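Local coordinates for protein glutathione S-transferase (PDB 4E8H) that probably conjugates glutathione to electrophilic compounds as a homodimeric glutathione transferase, with glutathione bound in its pocket, at residues Y89-P93 against R94-I98; Q75-L78 against V79-G83; I98-Q101 against R102-F105. One frame throughout, in Å; residues are numbered along the deposited sequence.

Interaction 1: Y89-P93 against R94-I98; sequences YPKNP and RQRAI
Arg-96 reaches back from the first turn of its helix into the preceding loop, where Tyr-89, Pro-90 and Lys-91 receive its side chain. Its CB starts beside two backbone oxygens, 3.3 Å from Asn-92 O and 3.3 Å from Pro-90 O. From there the chain carries CG past the hydroxyl end of Tyr-89, whose OH is hydrogen-bonded to Asp-100 OD1, one turn further along the helix of Arg-96. A bend at chi3 (-76°) turns NE back to donate to Pro-90 O at 3.0 Å, and this acceptor sits 23° out of the guanidinium plane. An aliphatic stem with a broad donor head suits such a path.

The loop runs straight into helix 93-124, the first helix of the all-helical domain. Asn-92 is its N-cap: with CG anti to the backbone N, OD1 folds back to accept from Gln-95 N at 3.0 Å, while Asn-92 O receives Arg-96 N at 2.8 Å. Pro-93 suits the next position, since a first-turn residue needs no N-H for the helix. Beside the cap, Pro-90 CG rests 3.7 Å from Gln-95 CB, ring against aliphatic stem.

Further out, Tyr-89 CE2 lies over one face of the guanidinium, 3.5 Å from Arg-96 CZ; ring and guanidinium planes are inclined at 47°, so this is no flat stack. NH2 ends 3.3 Å from Lys-91 CG and donates to Asn-80 OD1 of helix 71-82, whereas NH1 lies close to its counterpart on Arg-96 of the second subunit. Cut back to an alanine here, the residue would probably leave Pro-90 O and Asn-80 OD1 without this donor and open a gap beside the Tyr-89 ring.

Interaction 2: Q75-L78 against V79-G83; sequences QTYL and VNAYG
Ala-81 brings its methyl against the Tyr-77 ring, one helical turn back, in an off-centre CH-pi contact: CB is 4.2 Å from the ring centroid and 29° off the ring normal. The nearest ring atom is Tyr-77 CE1, 3.7 Å from Ala-81 CB. Tyr-77 comes this way because its CG is anti to the backbone N (chi1 168°), which slants the ring toward the C-terminal end of the helix; a side chain as small as alanine lets the ring come this close to the helix.

Tyr-82 lies next to this pair, its ring crossing that of Tyr-77 at a slant, with Tyr-77 CE2 4.3 Å from Tyr-82 CE2. Both hydroxyls are hydrogen-bonded to the same carboxylate oxygen, OD2 of Asp-63, so the two ring ends share one acceptor. Tyr-77 OH also meets Arg-94 of the second subunit in a weak bond.

Behind these side chains stands the helical backbone. Asn-80 N donates to Thr-76 O at 2.9 Å and Ala-81 N to Tyr-77 O at 2.9 Å, whereas the bond of Val-79 N to Gln-75 O is weak. Gly-83 then leaves helical geometry; a CB there would crowd Val-79 O.

Leu-78, apolar and branched, packs on Met-61 and Ile-7 of the sheet, in the helix-on-sheet layering of the thioredoxin-like domain of glutathione transferases.

Interaction 3: I98-Q101 against R102-F105; sequences IIDQ and RLNF
Four successive i to i+4 bonds join the halves of this helical run, from Arg-102 N to Ile-98 O (3.0 Å) through to Phe-105 N to Gln-101 O (2.7 Å), as regular alpha-helix requires. Asp-100 O is gripped twice, since Asn-104 adds a weak bond from ND2, at 3.0 Å, to that of its own backbone N.

The side chains sort by face. Gln-101 and Arg-102, adjacent in sequence, meet because both chains bend at chi2: the amide of Gln-101 doubles back (chi2 -88°) so that OE1 accepts from Arg-102 NH1. At 2.5 Å between OE1 and NH1 the bond is shorter than usual, and its exact length is doubtful. The amide and guanidinium planes stand 79° apart. Ile-98 CG2 lies over one face of that guanidinium, 4.4 Å from CZ, while Phe-146 makes a cation-pi contact with it and Val-153 O accepts from NE. A flat head with several N-H donors, on a long flexible stem, suits a site with carbonyl acceptors and an aromatic ring for its charge. The Gln-101 side chain runs alongside that of Phe-105, with NE2 3.7 Å from Phe-105 CB, and the Phe-105 ring meets Phe-146 edge-to-face.

On another face Ile-99 CG2 and Leu-103 CD1, one turn apart, touch at 4.0 Å with their chains running together. Leu-103 continues onto Val-160 and Thr-164 of helix 160-174, and onto Arg-72 and Thr-76. Helix 93-124 is thus packed on several sides, as in the helical-bundle C-terminal domain of glutathione transferases.

Tyr-89 links all three contacts. Its OH is 2.7 Å from Asp-100 OD1, tying interaction 1 to interaction 3, while Tyr-89 CZ lies 3.5 Å from Thr-76 CG2, joining interaction 1 to interaction 2. A probable hydrogen bond from Arg-96 NH2 to Asn-80 OD1, 3.2 Å, makes a second tie between those two. Interactions 2 and 3 meet directly where Thr-76 CG2 lies 3.8 Å from Leu-103 CD1, so the thioredoxin-like and helical domains close on each other here. All three also touch the second subunit. The side chains of Gln-75 and Leu-103 are about 8 and 9 Å from bound glutathione; that of Leu-103 is about 4 Å from glutathione-binding Arg-72, to which Gln-75 is close in sequence too.

Interaction 1: Y89-P93 against R94-I98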
ATOM      1  N   TYR B  89      -2.970 -15.875   3.669  1.00 20.78           N
ATOM      2  CA  TYR B  89      -3.337 -14.974   2.577  1.00 20.27           C
ATOM      3  C   TYR B  89      -4.217 -15.738   1.581  1.00 20.18           C
ATOM      4  O   TYR B  89      -3.767 -16.061   0.477  1.00 20.12           O
ATOM      5  CB  TYR B  89      -2.065 -14.424   1.908  1.00 20.11           C
ATOM      6  CG  TYR B  89      -2.262 -13.263   0.950  1.00 19.43           C
ATOM      7  CD1 TYR B  89      -2.930 -12.103   1.348  1.00 18.63           C
ATOM      8  CD2 TYR B  89      -1.748 -13.313  -0.346  1.00 18.66           C
ATOM      9  CE1 TYR B  89      -3.103 -11.031   0.468  1.00 18.20           C
ATOM     10  CE2 TYR B  89      -1.911 -12.246  -1.230  1.00 18.20           C
ATOM     11  CZ  TYR B  89      -2.591 -11.112  -0.818  1.00 18.08           C
ATOM     12  OH  TYR B  89      -2.754 -10.056  -1.688  1.00 17.78           O
ATOM     13  N   PRO B  90      -5.472 -16.047   1.980  1.00 20.11           N
ATOM     14  CA  PRO B  90      -6.365 -16.917   1.206  1.00 20.08           C
ATOM     15  C   PRO B  90      -6.670 -16.402  -0.192  1.00 20.03           C
ATOM     16  O   PRO B  90      -6.600 -15.197  -0.446  1.00 20.03           O
ATOM     17  CB  PRO B  90      -7.647 -16.955   2.051  1.00 20.09           C
ATOM     18  CG  PRO B  90      -7.555 -15.778   2.953  1.00 20.15           C
ATOM     19  CD  PRO B  90      -6.103 -15.631   3.244  1.00 20.14           C
ATOM     20  N   LYS B  91      -7.012 -17.324  -1.084  1.00 19.90           N
ATOM     21  CA  LYS B  91      -7.208 -16.991  -2.489  1.00 19.77           C
ATOM     22  C   LYS B  91      -8.633 -16.564  -2.814  1.00 19.26           C
ATOM     23  O   LYS B  91      -8.872 -15.927  -3.845  1.00 19.20           O
ATOM     24  CB  LYS B  91      -6.738 -18.136  -3.385  1.00 19.98           C
ATOM     25  CG  LYS B  91      -5.222 -18.230  -3.425  1.00 20.89           C
ATOM     26  CD  LYS B  91      -4.741 -19.361  -4.317  1.00 22.40           C
ATOM     27  CE  LYS B  91      -3.217 -19.397  -4.280  1.00 23.19           C
ATOM     28  NZ  LYS B  91      -2.652 -20.221  -5.381  1.00 23.80           N
ATOM     29  N   ASN B  92      -9.568 -16.914  -1.930  1.00 18.64           N
ATOM     30  CA  ASN B  92     -10.939 -16.425  -2.003  1.00 17.98           C
ATOM     31  C   ASN B  92     -10.919 -14.911  -2.186  1.00 17.32           C
ATOM     32  O   ASN B  92     -10.354 -14.204  -1.350  1.00 17.31           O
ATOM     33  CB  ASN B  92     -11.700 -16.783  -0.723  1.00 18.14           C
ATOM     34  CG  ASN B  92     -13.104 -16.214  -0.701  1.00 18.58           C
ATOM     35  OD1 ASN B  92     -13.364 -15.196  -0.057  1.00 19.03           O
ATOM     36  ND2 ASN B  92     -14.017 -16.864  -1.413  1.00 19.16           N
ATOM     37  N   PRO B  93     -11.514 -14.412  -3.288  1.00 16.63           N
ATOM     38  CA  PRO B  93     -11.432 -12.984  -3.600  1.00 16.07           C
ATOM     39  C   PRO B  93     -11.886 -12.040  -2.483  1.00 15.53           C
ATOM     40  O   PRO B  93     -11.250 -11.004  -2.276  1.00 15.31           O
ATOM     41  CB  PRO B  93     -12.329 -12.847  -4.834  1.00 16.07           C
ATOM     42  CG  PRO B  93     -12.204 -14.166  -5.510  1.00 16.38           C
ATOM     43  CD  PRO B  93     -12.146 -15.170  -4.387  1.00 16.58           C
ATOM     44  N   ARG B  94     -12.957 -12.394  -1.770  1.00 14.99           N
ATOM     45  CA  ARG B  94     -13.478 -11.547  -0.693  1.00 14.63           C
ATOM     46  C   ARG B  94     -12.547 -11.513   0.527  1.00 14.17           C
ATOM     47  O   ARG B  94     -12.240 -10.434   1.038  1.00 13.90           O
ATOM     48  CB  ARG B  94     -14.924 -11.922  -0.323  1.00 14.82           C
ATOM     49  CG  ARG B  94     -15.916 -11.634  -1.456  1.00 15.86           C
ATOM     50  CD  ARG B  94     -17.384 -11.624  -1.028  1.00 17.99           C
ATOM     51  NE  ARG B  94     -18.233 -11.136  -2.122  1.00 19.64           N
ATOM     52  CZ  ARG B  94     -19.552 -10.957  -2.056  1.00 20.57           C
ATOM     53  NH1 ARG B  94     -20.220 -11.223  -0.939  1.00 21.07           N
ATOM     54  NH2 ARG B  94     -20.208 -10.505  -3.117  1.00 20.72           N
ATOM     55  N   GLN B  95     -12.086 -12.682   0.970  1.00 13.78           N
ATOM     56  CA  GLN B  95     -11.124 -12.758   2.072  1.00 13.60           C
ATOM     57  C   GLN B  95      -9.784 -12.110   1.716  1.00 13.08           C
ATOM     58  O   GLN B  95      -9.180 -11.435   2.551  1.00 12.94           O
ATOM     59  CB  GLN B  95     -10.927 -14.204   2.533  1.00 13.83           C
ATOM     60  CG  GLN B  95     -12.071 -14.743   3.388  1.00 15.02           C
ATOM     61  CD  GLN B  95     -11.924 -16.221   3.716  1.00 16.54           C
ATOM     62  OE1 GLN B  95     -11.225 -16.960   3.022  1.00 17.27           O
ATOM     63  NE2 GLN B  95     -12.592 -16.659   4.777  1.00 17.13           N
ATOM     64  N   ARG B  96      -9.334 -12.305   0.476  1.00 12.57           N
ATOM     65  CA  ARG B  96      -8.112 -11.665  -0.011  1.00 12.20           C
ATOM     66  C   ARG B  96      -8.257 -10.141  -0.047  1.00 11.58           C
ATOM     67  O   ARG B  96      -7.326  -9.422   0.320  1.00 11.52           O
ATOM     68  CB  ARG B  96      -7.736 -12.198  -1.394  1.00 12.45           C
ATOM     69  CG  ARG B  96      -6.415 -11.665  -1.941  1.00 13.61           C
ATOM     70  CD  ARG B  96      -5.989 -12.456  -3.155  1.00 15.71           C
ATOM     71  NE  ARG B  96      -5.450 -13.761  -2.777  1.00 17.23           N
ATOM     72  CZ  ARG B  96      -4.204 -14.159  -3.013  1.00 17.86           C
ATOM     73  NH1 ARG B  96      -3.352 -13.365  -3.652  1.00 18.18           N
ATOM     74  NH2 ARG B  96      -3.812 -15.364  -2.625  1.00 17.98           N
ATOM     75  N   ALA B  97      -9.423  -9.664  -0.483  1.00 10.91           N
ATOM     76  CA  ALA B  97      -9.707  -8.228  -0.576  1.00 10.36           C
ATOM     77  C   ALA B  97      -9.635  -7.507   0.770  1.00 10.04           C
ATOM     78  O   ALA B  97      -9.086  -6.406   0.857  1.00  9.84           O
ATOM     79  CB  ALA B  97     -11.061  -7.990  -1.232  1.00 10.27           C
ATOM     80  N   ILE B  98     -10.196  -8.128   1.809  1.00  9.74           N
ATOM     81  CA  ILE B  98     -10.150  -7.580   3.168  1.00  9.62           C
ATOM     82  C   ILE B  98      -8.700  -7.456   3.648  1.00  9.39           C
ATOM     83  O   ILE B  98      -8.308  -6.420   4.190  1.00  9.37           O
ATOM     84  CB  ILE B  98     -10.997  -8.423   4.165  1.00  9.70           C
ATOM     85  CG1 ILE B  98     -12.467  -8.459   3.723  1.00  9.78           C
ATOM     86  CG2 ILE B  98     -10.883  -7.865   5.586  1.00  9.84           C
ATOM     87  CD1 ILE B  98     -13.324  -9.494   4.452  1.00 10.21           C
TER

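Interaction 2: Q75-L78 against V79-G83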
ATOM      1  N   GLN B  75       5.872 -10.070   1.605  1.00  6.56           N
ATOM      2  CA  GLN B  75       5.023 -10.916   2.446  1.00  6.72           C
ATOM      3  C   GLN B  75       4.035 -11.743   1.635  1.00  6.78           C
ATOM      4  O   GLN B  75       3.958 -12.965   1.793  1.00  6.91           O
ATOM      5  CB  GLN B  75       4.217 -10.057   3.413  1.00  6.71           C
ATOM      6  CG  GLN B  75       4.940  -9.603   4.647  1.00  6.82           C
ATOM      7  CD  GLN B  75       4.002  -8.873   5.576  1.00  7.32           C
ATOM      8  OE1 GLN B  75       3.613  -7.732   5.318  1.00  7.67           O
ATOM      9  NE2 GLN B  75       3.610  -9.535   6.657  1.00  7.02           N
ATOM     10  N   THR B  76       3.272 -11.065   0.781  1.00  6.78           N
ATOM     11  CA  THR B  76       2.238 -11.721  -0.009  1.00  6.97           C
ATOM     12  C   THR B  76       2.839 -12.673  -1.044  1.00  7.29           C
ATOM     13  O   THR B  76       2.287 -13.750  -1.288  1.00  7.39           O
ATOM     14  CB  THR B  76       1.282 -10.708  -0.682  1.00  6.93           C
ATOM     15  OG1 THR B  76       2.034  -9.778  -1.470  1.00  6.59           O
ATOM     16  CG2 THR B  76       0.478  -9.946   0.370  1.00  6.65           C
ATOM     17  N   TYR B  77       3.974 -12.284  -1.630  1.00  7.65           N
ATOM     18  CA  TYR B  77       4.707 -13.159  -2.555  1.00  8.04           C
ATOM     19  C   TYR B  77       5.151 -14.472  -1.907  1.00  8.30           C
ATOM     20  O   TYR B  77       5.021 -15.537  -2.515  1.00  8.38           O
ATOM     21  CB  TYR B  77       5.926 -12.451  -3.167  1.00  7.98           C
ATOM     22  CG  TYR B  77       6.866 -13.400  -3.892  1.00  8.20           C
ATOM     23  CD1 TYR B  77       6.487 -14.006  -5.091  1.00  8.17           C
ATOM     24  CD2 TYR B  77       8.124 -13.710  -3.368  1.00  8.14           C
ATOM     25  CE1 TYR B  77       7.337 -14.890  -5.755  1.00  8.43           C
ATOM     26  CE2 TYR B  77       8.983 -14.594  -4.027  1.00  8.33           C
ATOM     27  CZ  TYR B  77       8.582 -15.177  -5.220  1.00  8.54           C
ATOM     28  OH  TYR B  77       9.424 -16.046  -5.879  1.00  8.95           O
ATOM     29  N   LEU B  78       5.681 -14.396  -0.687  1.00  8.60           N
ATOM     30  CA  LEU B  78       6.146 -15.594   0.009  1.00  8.83           C
ATOM     31  C   LEU B  78       4.997 -16.575   0.250  1.00  9.13           C
ATOM     32  O   LEU B  78       5.177 -17.789   0.118  1.00  9.14           O
ATOM     33  CB  LEU B  78       6.871 -15.243   1.316  1.00  8.74           C
ATOM     34  CG  LEU B  78       8.155 -14.402   1.237  1.00  8.80           C
ATOM     35  CD1 LEU B  78       8.721 -14.149   2.628  1.00  8.97           C
ATOM     36  CD2 LEU B  78       9.216 -15.034   0.337  1.00  8.50           C
ATOM     37  N   VAL B  79       3.815 -16.048   0.571  1.00  9.50           N
ATOM     38  CA  VAL B  79       2.633 -16.898   0.716  1.00  9.96           C
ATOM     39  C   VAL B  79       2.143 -17.442  -0.638  1.00 10.42           C
ATOM     40  O   VAL B  79       1.914 -18.647  -0.763  1.00 10.47           O
ATOM     41  CB  VAL B  79       1.483 -16.207   1.502  1.00  9.94           C
ATOM     42  CG1 VAL B  79       0.315 -17.175   1.711  1.00  9.90           C
ATOM     43  CG2 VAL B  79       1.982 -15.701   2.851  1.00  9.74           C
ATOM     44  N   ASN B  80       2.003 -16.572  -1.643  1.00 11.00           N
ATOM     45  CA  ASN B  80       1.557 -17.000  -2.982  1.00 11.59           C
ATOM     46  C   ASN B  80       2.440 -18.087  -3.589  1.00 12.13           C
ATOM     47  O   ASN B  80       1.939 -19.039  -4.189  1.00 12.13           O
ATOM     48  CB  ASN B  80       1.477 -15.817  -3.960  1.00 11.51           C
ATOM     49  CG  ASN B  80       0.333 -14.864  -3.652  1.00 11.37           C
ATOM     50  OD1 ASN B  80      -0.646 -15.227  -2.998  1.00 11.35           O
ATOM     51  ND2 ASN B  80       0.454 -13.631  -4.135  1.00 11.22           N
ATOM     52  N   ALA B  81       3.751 -17.939  -3.423  1.00 12.88           N
ATOM     53  CA  ALA B  81       4.713 -18.854  -4.026  1.00 13.69           C
ATOM     54  C   ALA B  81       5.057 -20.072  -3.169  1.00 14.39           C
ATOM     55  O   ALA B  81       5.289 -21.156  -3.711  1.00 14.37           O
ATOM     56  CB  ALA B  81       5.985 -18.107  -4.415  1.00 13.61           C
ATOM     57  N   TYR B  82       5.090 -19.908  -1.847  1.00 15.40           N
ATOM     58  CA  TYR B  82       5.683 -20.939  -0.985  1.00 16.52           C
ATOM     59  C   TYR B  82       4.867 -21.411   0.215  1.00 17.62           C
ATOM     60  O   TYR B  82       5.327 -22.273   0.971  1.00 17.67           O
ATOM     61  CB  TYR B  82       7.076 -20.499  -0.522  1.00 16.31           C
ATOM     62  CG  TYR B  82       8.030 -20.237  -1.660  1.00 16.04           C
ATOM     63  CD1 TYR B  82       8.336 -21.239  -2.584  1.00 15.88           C
ATOM     64  CD2 TYR B  82       8.628 -18.990  -1.819  1.00 15.65           C
ATOM     65  CE1 TYR B  82       9.208 -21.003  -3.638  1.00 15.86           C
ATOM     66  CE2 TYR B  82       9.505 -18.744  -2.867  1.00 15.77           C
ATOM     67  CZ  TYR B  82       9.791 -19.755  -3.772  1.00 15.88           C
ATOM     68  OH  TYR B  82      10.659 -19.516  -4.812  1.00 16.03           O
ATOM     69  N   GLY B  83       3.669 -20.863   0.392  1.00 18.96           N
ATOM     70  CA  GLY B  83       2.781 -21.314   1.459  1.00 20.84           C
ATOM     71  C   GLY B  83       2.407 -22.774   1.272  1.00 22.16           C
ATOM     72  O   GLY B  83       2.143 -23.210   0.149  1.00 22.20           O
TER

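Interaction 3: I98-Q101 against R102-F105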
ATOM      1  N   ILE B  98     -10.196  -8.128   1.809  1.00  9.74           N
ATOM      2  CA  ILE B  98     -10.150  -7.580   3.168  1.00  9.62           C
ATOM      3  C   ILE B  98      -8.700  -7.456   3.648  1.00  9.39           C
ATOM      4  O   ILE B  98      -8.308  -6.420   4.190  1.00  9.37           O
ATOM      5  CB  ILE B  98     -10.997  -8.423   4.165  1.00  9.70           C
ATOM      6  CG1 ILE B  98     -12.467  -8.459   3.723  1.00  9.78           C
ATOM      7  CG2 ILE B  98     -10.883  -7.865   5.586  1.00  9.84           C
ATOM      8  CD1 ILE B  98     -13.324  -9.494   4.452  1.00 10.21           C
ATOM      9  N   ILE B  99      -7.912  -8.507   3.426  1.00  9.09           N
ATOM     10  CA  ILE B  99      -6.489  -8.489   3.762  1.00  8.80           C
ATOM     11  C   ILE B  99      -5.785  -7.362   3.012  1.00  8.58           C
ATOM     12  O   ILE B  99      -4.994  -6.624   3.603  1.00  8.41           O
ATOM     13  CB  ILE B  99      -5.803  -9.846   3.472  1.00  8.85           C
ATOM     14  CG1 ILE B  99      -6.426 -10.946   4.330  1.00  8.92           C
ATOM     15  CG2 ILE B  99      -4.298  -9.767   3.748  1.00  8.82           C
ATOM     16  CD1 ILE B  99      -6.174 -12.336   3.813  1.00  9.24           C
ATOM     17  N   ASP B 100      -6.088  -7.217   1.722  1.00  8.37           N
ATOM     18  CA  ASP B 100      -5.469  -6.168   0.912  1.00  8.32           C
ATOM     19  C   ASP B 100      -5.792  -4.764   1.409  1.00  7.95           C
ATOM     20  O   ASP B 100      -4.917  -3.895   1.405  1.00  7.84           O
ATOM     21  CB  ASP B 100      -5.809  -6.329  -0.574  1.00  8.48           C
ATOM     22  CG  ASP B 100      -5.035  -7.465  -1.224  1.00  9.33           C
ATOM     23  OD1 ASP B 100      -3.940  -7.815  -0.727  1.00 10.15           O
ATOM     24  OD2 ASP B 100      -5.524  -8.016  -2.234  1.00 10.56           O
ATOM     25  N   GLN B 101      -7.032  -4.551   1.850  1.00  7.59           N
ATOM     26  CA  GLN B 101      -7.416  -3.271   2.445  1.00  7.42           C
ATOM     27  C   GLN B 101      -6.643  -2.999   3.740  1.00  7.04           C
ATOM     28  O   GLN B 101      -6.200  -1.871   3.970  1.00  6.82           O
ATOM     29  CB  GLN B 101      -8.931  -3.189   2.673  1.00  7.57           C
ATOM     30  CG  GLN B 101      -9.404  -1.906   3.369  1.00  8.66           C
ATOM     31  CD  GLN B 101      -9.389  -2.019   4.885  1.00 10.16           C
ATOM     32  OE1 GLN B 101      -9.817  -3.026   5.447  1.00 10.91           O
ATOM     33  NE2 GLN B 101      -8.898  -0.979   5.555  1.00 10.48           N
ATOM     34  N   ARG B 102      -6.485  -4.027   4.574  1.00  6.74           N
ATOM     35  CA  ARG B 102      -5.745  -3.889   5.829  1.00  6.59           C
ATOM     36  C   ARG B 102      -4.265  -3.589   5.573  1.00  6.50           C
ATOM     37  O   ARG B 102      -3.657  -2.801   6.299  1.00  6.38           O
ATOM     38  CB  ARG B 102      -5.908  -5.127   6.723  1.00  6.64           C
ATOM     39  CG  ARG B 102      -7.356  -5.486   7.095  1.00  7.07           C
ATOM     40  CD  ARG B 102      -8.040  -4.420   7.956  1.00  7.66           C
ATOM     41  NE  ARG B 102      -9.179  -4.972   8.689  1.00  8.16           N
ATOM     42  CZ  ARG B 102     -10.447  -4.590   8.554  1.00  8.40           C
ATOM     43  NH1 ARG B 102     -10.785  -3.619   7.713  1.00  8.42           N
ATOM     44  NH2 ARG B 102     -11.387  -5.177   9.283  1.00  8.65           N
ATOM     45  N   LEU B 103      -3.702  -4.206   4.532  1.00  6.43           N
ATOM     46  CA  LEU B 103      -2.320  -3.941   4.116  1.00  6.52           C
ATOM     47  C   LEU B 103      -2.132  -2.511   3.602  1.00  6.62           C
ATOM     48  O   LEU B 103      -1.137  -1.862   3.929  1.00  6.54           O
ATOM     49  CB  LEU B 103      -1.850  -4.964   3.072  1.00  6.37           C
ATOM     50  CG  LEU B 103      -1.566  -6.390   3.561  1.00  6.53           C
ATOM     51  CD1 LEU B 103      -1.421  -7.350   2.385  1.00  6.43           C
ATOM     52  CD2 LEU B 103      -0.330  -6.446   4.456  1.00  6.21           C
ATOM     53  N   ASN B 104      -3.087  -2.033   2.803  1.00  6.85           N
ATOM     54  CA  ASN B 104      -3.110  -0.636   2.363  1.00  7.22           C
ATOM     55  C   ASN B 104      -3.361   0.332   3.524  1.00  7.29           C
ATOM     56  O   ASN B 104      -2.781   1.422   3.563  1.00  7.23           O
ATOM     57  CB  ASN B 104      -4.133  -0.424   1.239  1.00  7.41           C
ATOM     58  CG  ASN B 104      -3.607  -0.844  -0.131  1.00  8.28           C
ATOM     59  OD1 ASN B 104      -3.650  -0.069  -1.086  1.00 10.00           O
ATOM     60  ND2 ASN B 104      -3.108  -2.073  -0.231  1.00  9.26           N
ATOM     61  N   PHE B 105      -4.216  -0.071   4.466  1.00  7.36           N
ATOM     62  CA  PHE B 105      -4.405   0.670   5.716  1.00  7.46           C
ATOM     63  C   PHE B 105      -3.074   0.804   6.450  1.00  7.57           C
ATOM     64  O   PHE B 105      -2.697   1.898   6.867  1.00  7.47           O
ATOM     65  CB  PHE B 105      -5.443  -0.023   6.612  1.00  7.46           C
ATOM     66  CG  PHE B 105      -5.556   0.566   8.000  1.00  7.57           C
ATOM     67  CD1 PHE B 105      -6.260   1.748   8.219  1.00  7.35           C
ATOM     68  CD2 PHE B 105      -4.972  -0.075   9.090  1.00  7.53           C
ATOM     69  CE1 PHE B 105      -6.369   2.289   9.501  1.00  7.41           C
ATOM     70  CE2 PHE B 105      -5.076   0.457  10.376  1.00  7.40           C
ATOM     71  CZ  PHE B 105      -5.776   1.640  10.582  1.00  7.28           C
TER